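Local atomic coordinates of succinylglutamate desuccinylase (Vibrio parahaemolyticus, PDB entry 2BCO), a protein that probably hydrolyses N-succinylglutamate to succinate and glutamate with the help of a zinc ion, the last step of arginine breakdown by the succinyltransferase route. Residues S161-F166 with E282-F287. Residues are numbered along the deposited sequence; the frame is centred on the assembly and turned at random.
Sequences SKHYTF and ENFTSF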
ATOM      1  N   SER A 161     -16.788   1.696   1.569  1.00 21.77           N
ATOM      2  CA  SER A 161     -16.434   2.946   2.227  1.00 21.55           C
ATOM      3  C   SER A 161     -16.885   4.168   1.430  1.00 20.69           C
ATOM      4  O   SER A 161     -17.059   4.101   0.212  1.00 20.87           O
ATOM      5  CB  SER A 161     -14.919   3.015   2.428  1.00 21.91           C
ATOM      6  OG  SER A 161     -14.554   4.235   3.032  1.00 18.90           O
ATOM      7  N   LYS A 162     -17.082   5.285   2.120  1.00 18.67           N
ATOM      8  CA  LYS A 162     -17.476   6.508   1.439  1.00 18.25           C
ATOM      9  C   LYS A 162     -16.247   7.018   0.695  1.00 16.47           C
ATOM     10  O   LYS A 162     -16.340   7.921  -0.130  1.00 18.56           O
ATOM     11  CB  LYS A 162     -17.990   7.548   2.441  1.00 26.09           C
ATOM     12  CG  LYS A 162     -17.048   7.850   3.595  1.00 31.11           C
ATOM     13  CD  LYS A 162     -17.732   8.717   4.651  1.00 32.17           C
ATOM     14  CE  LYS A 162     -16.799   8.995   5.825  1.00 32.36           C
ATOM     15  NZ  LYS A 162     -17.479   9.629   6.995  1.00 30.53           N
ATOM     16  N   HIS A 163     -15.092   6.424   1.000  1.00 16.66           N
ATOM     17  CA  HIS A 163     -13.837   6.772   0.339  1.00 13.49           C
ATOM     18  C   HIS A 163     -13.449   5.563  -0.510  1.00 14.49           C
ATOM     19  O   HIS A 163     -12.878   4.600   0.009  1.00 15.65           O
ATOM     20  CB  HIS A 163     -12.725   7.046   1.353  1.00  9.35           C
ATOM     21  CG  HIS A 163     -13.000   8.190   2.279  1.00 10.71           C
ATOM     22  ND1 HIS A 163     -13.515   9.395   1.849  1.00 10.43           N
ATOM     23  CD2 HIS A 163     -12.786   8.330   3.612  1.00  9.92           C
ATOM     24  CE1 HIS A 163     -13.608  10.226   2.874  1.00  8.47           C
ATOM     25  NE2 HIS A 163     -13.172   9.603   3.956  1.00  8.67           N
ATOM     26  N   TYR A 164     -13.775   5.596  -1.803  1.00 13.10           N
ATOM     27  CA  TYR A 164     -13.456   4.477  -2.689  1.00 12.32           C
ATOM     28  C   TYR A 164     -11.952   4.189  -2.662  1.00 12.78           C
ATOM     29  O   TYR A 164     -11.533   3.030  -2.717  1.00 13.36           O
ATOM     30  CB  TYR A 164     -13.911   4.779  -4.115  1.00 17.01           C
ATOM     31  CG  TYR A 164     -13.595   3.673  -5.093  1.00 15.28           C
ATOM     32  CD1 TYR A 164     -14.311   2.474  -5.083  1.00 17.61           C
ATOM     33  CD2 TYR A 164     -12.575   3.820  -6.026  1.00 15.85           C
ATOM     34  CE1 TYR A 164     -14.012   1.443  -5.992  1.00 16.02           C
ATOM     35  CE2 TYR A 164     -12.265   2.798  -6.932  1.00 18.59           C
ATOM     36  CZ  TYR A 164     -12.992   1.614  -6.912  1.00 17.34           C
ATOM     37  OH  TYR A 164     -12.702   0.620  -7.824  1.00 19.68           O
ATOM     38  N   THR A 165     -11.153   5.254  -2.598  1.00 13.94           N
ATOM     39  CA  THR A 165      -9.699   5.146  -2.501  1.00 12.04           C
ATOM     40  C   THR A 165      -9.235   5.934  -1.278  1.00 12.05           C
ATOM     41  O   THR A 165      -9.821   6.962  -0.929  1.00 11.98           O
ATOM     42  CB  THR A 165      -8.950   5.744  -3.727  1.00 13.13           C
ATOM     43  OG1 THR A 165      -9.293   7.129  -3.875  1.00 13.61           O
ATOM     44  CG2 THR A 165      -9.279   4.984  -4.996  1.00 12.95           C
ATOM     45  N   PHE A 166      -8.199   5.426  -0.621  1.00  6.31           N
ATOM     46  CA  PHE A 166      -7.606   6.095   0.526  1.00  5.13           C
ATOM     47  C   PHE A 166      -6.253   5.467   0.795  1.00  5.28           C
ATOM     48  O   PHE A 166      -5.950   4.403   0.264  1.00  6.13           O
ATOM     49  CB  PHE A 166      -8.530   6.055   1.762  1.00  5.09           C
ATOM     50  CG  PHE A 166      -8.635   4.712   2.442  1.00  9.44           C
ATOM     51  CD1 PHE A 166      -7.747   4.360   3.457  1.00  8.27           C
ATOM     52  CD2 PHE A 166      -9.682   3.842   2.145  1.00  8.01           C
ATOM     53  CE1 PHE A 166      -7.905   3.164   4.174  1.00 11.53           C
ATOM     54  CE2 PHE A 166      -9.847   2.640   2.858  1.00 12.06           C
ATOM     55  CZ  PHE A 166      -8.954   2.307   3.878  1.00 11.67           C
ATOM     56  N   GLU A 282     -18.919  -0.580   6.725  1.00 15.52           N
ATOM     57  CA  GLU A 282     -18.001   0.180   5.881  1.00 13.67           C
ATOM     58  C   GLU A 282     -16.874   0.860   6.652  1.00 13.19           C
ATOM     59  O   GLU A 282     -17.028   1.200   7.829  1.00 11.91           O
ATOM     60  CB  GLU A 282     -18.780   1.247   5.094  1.00 18.91           C
ATOM     61  CG  GLU A 282     -19.567   0.713   3.902  1.00 21.96           C
ATOM     62  CD  GLU A 282     -20.396   1.787   3.198  1.00 27.18           C
ATOM     63  OE1 GLU A 282     -19.932   2.943   3.090  1.00 26.57           O
ATOM     64  OE2 GLU A 282     -21.517   1.470   2.737  1.00 32.36           O
ATOM     65  N   ASN A 283     -15.730   1.033   5.990  1.00 16.54           N
ATOM     66  CA  ASN A 283     -14.613   1.732   6.603  1.00 15.75           C
ATOM     67  C   ASN A 283     -15.046   3.191   6.659  1.00 15.03           C
ATOM     68  O   ASN A 283     -15.799   3.660   5.800  1.00 17.26           O
ATOM     69  CB  ASN A 283     -13.335   1.605   5.767  1.00 16.34           C
ATOM     70  CG  ASN A 283     -12.502   0.394   6.154  1.00 17.46           C
ATOM     71  OD1 ASN A 283     -12.336   0.098   7.338  1.00 21.00           O
ATOM     72  ND2 ASN A 283     -11.956  -0.299   5.159  1.00 13.52           N
ATOM     73  N   PHE A 284     -14.572   3.903   7.670  1.00 12.96           N
ATOM     74  CA  PHE A 284     -14.923   5.306   7.871  1.00 14.49           C
ATOM     75  C   PHE A 284     -16.403   5.509   8.137  1.00 15.24           C
ATOM     76  O   PHE A 284     -16.989   6.488   7.682  1.00 15.71           O
ATOM     77  CB  PHE A 284     -14.509   6.167   6.676  1.00 17.38           C
ATOM     78  CG  PHE A 284     -13.029   6.226   6.463  1.00 16.30           C
ATOM     79  CD1 PHE A 284     -12.389   5.296   5.648  1.00 15.84           C
ATOM     80  CD2 PHE A 284     -12.263   7.191   7.112  1.00 14.70           C
ATOM     81  CE1 PHE A 284     -11.004   5.325   5.478  1.00 14.86           C
ATOM     82  CE2 PHE A 284     -10.879   7.231   6.951  1.00 13.82           C
ATOM     83  CZ  PHE A 284     -10.251   6.295   6.132  1.00 15.64           C
ATOM     84  N   THR A 285     -17.013   4.572   8.855  1.00 18.60           N
ATOM     85  CA  THR A 285     -18.416   4.705   9.222  1.00 19.49           C
ATOM     86  C   THR A 285     -18.368   5.595  10.463  1.00 21.21           C
ATOM     87  O   THR A 285     -17.733   5.249  11.461  1.00 20.10           O
ATOM     88  CB  THR A 285     -19.061   3.337   9.567  1.00 20.16           C
ATOM     89  OG1 THR A 285     -19.228   2.574   8.366  1.00 19.29           O
ATOM     90  CG2 THR A 285     -20.418   3.529  10.230  1.00 15.33           C
ATOM     91  N   SER A 286     -19.033   6.743  10.395  1.00 30.13           N
ATOM     92  CA  SER A 286     -19.024   7.692  11.504  1.00 32.26           C
ATOM     93  C   SER A 286     -20.057   7.427  12.582  1.00 34.54           C
ATOM     94  O   SER A 286     -20.995   6.654  12.394  1.00 36.81           O
ATOM     95  CB  SER A 286     -19.199   9.119  10.973  1.00 27.19           C
ATOM     96  OG  SER A 286     -20.441   9.271  10.312  1.00 23.80           O
ATOM     97  N   PHE A 287     -19.872   8.082  13.721  1.00 35.32           N
ATOM     98  CA  PHE A 287     -20.781   7.943  14.847  1.00 38.21           C
ATOM     99  C   PHE A 287     -21.005   9.316  15.454  1.00 39.98           C
ATOM    100  O   PHE A 287     -20.283  10.261  15.149  1.00 40.25           O
ATOM    101  CB  PHE A 287     -20.194   7.012  15.917  1.00 34.18           C
ATOM    102  CG  PHE A 287     -19.905   5.616  15.423  1.00 35.97           C
ATOM    103  CD1 PHE A 287     -18.615   5.249  15.040  1.00 35.77           C
ATOM    104  CD2 PHE A 287     -20.927   4.668  15.324  1.00 34.82           C
ATOM    105  CE1 PHE A 287     -18.347   3.954  14.565  1.00 34.72           C
ATOM    106  CE2 PHE A 287     -20.671   3.371  14.849  1.00 33.30           C
ATOM    107  CZ  PHE A 287     -19.381   3.017  14.471  1.00 32.95           C
TER
HETATM  108  O   HOH W   1     -17.867   5.148   4.843  1.00 14.10           O
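The ring of F284 meets two aromatic rings of 161-166 in succession. Over one of its faces comes the imidazole edge of H163, CD2 lying 3.6 Å from F284 CG with the planes 76° apart. F284 in turn presents its own edge to F166: CE1 stands above the centre of the F166 ring, 3.9 Å from F166 CD2, and the centroids of these two rings are 5.0 Å apart. Both pairs are therefore T-shaped, and F284 serves as face in one and edge in the other. At the rim of the F166 ring, near its plane, the amide ND2 of N283 approaches CZ to 4.2 Å. The H163 ring carries K162 CG over one face, while its NE2 is hydrogen-bonded to Y260, whose ring also meets that of F284. S161 OG, swung anti to its own nitrogen (chi1 178°), gives a 3.1 Å hydrogen bond to N283 O, reaching that oxygen from above the carbonyl plane. The same hydroxyl oxygen accepts the H163 backbone N-H at 3.0 Å, closing an ST turn, and so couples the loop that carries the imidazole to the opposite backbone. A water accepts from K162 N and lies 2.7 Å from N283 O, close enough to bridge the two backbones, though it has other acceptors in reach. K162 extends past F284, its CE 3.7 Å from F284 CB. F284 and T285 both face I310 of strand 309-311, a G1 beta bulge. The contact thus joins the catalytic domain to the barrel-sandwich hybrid domain through an aromatic cluster flanked by the S161 hydroxyl bond to N283 O and a water beside it. Since F166 also packs beside E219, the predicted active-site residue, this domain contact reaches the neighbourhood of the catalytic centre.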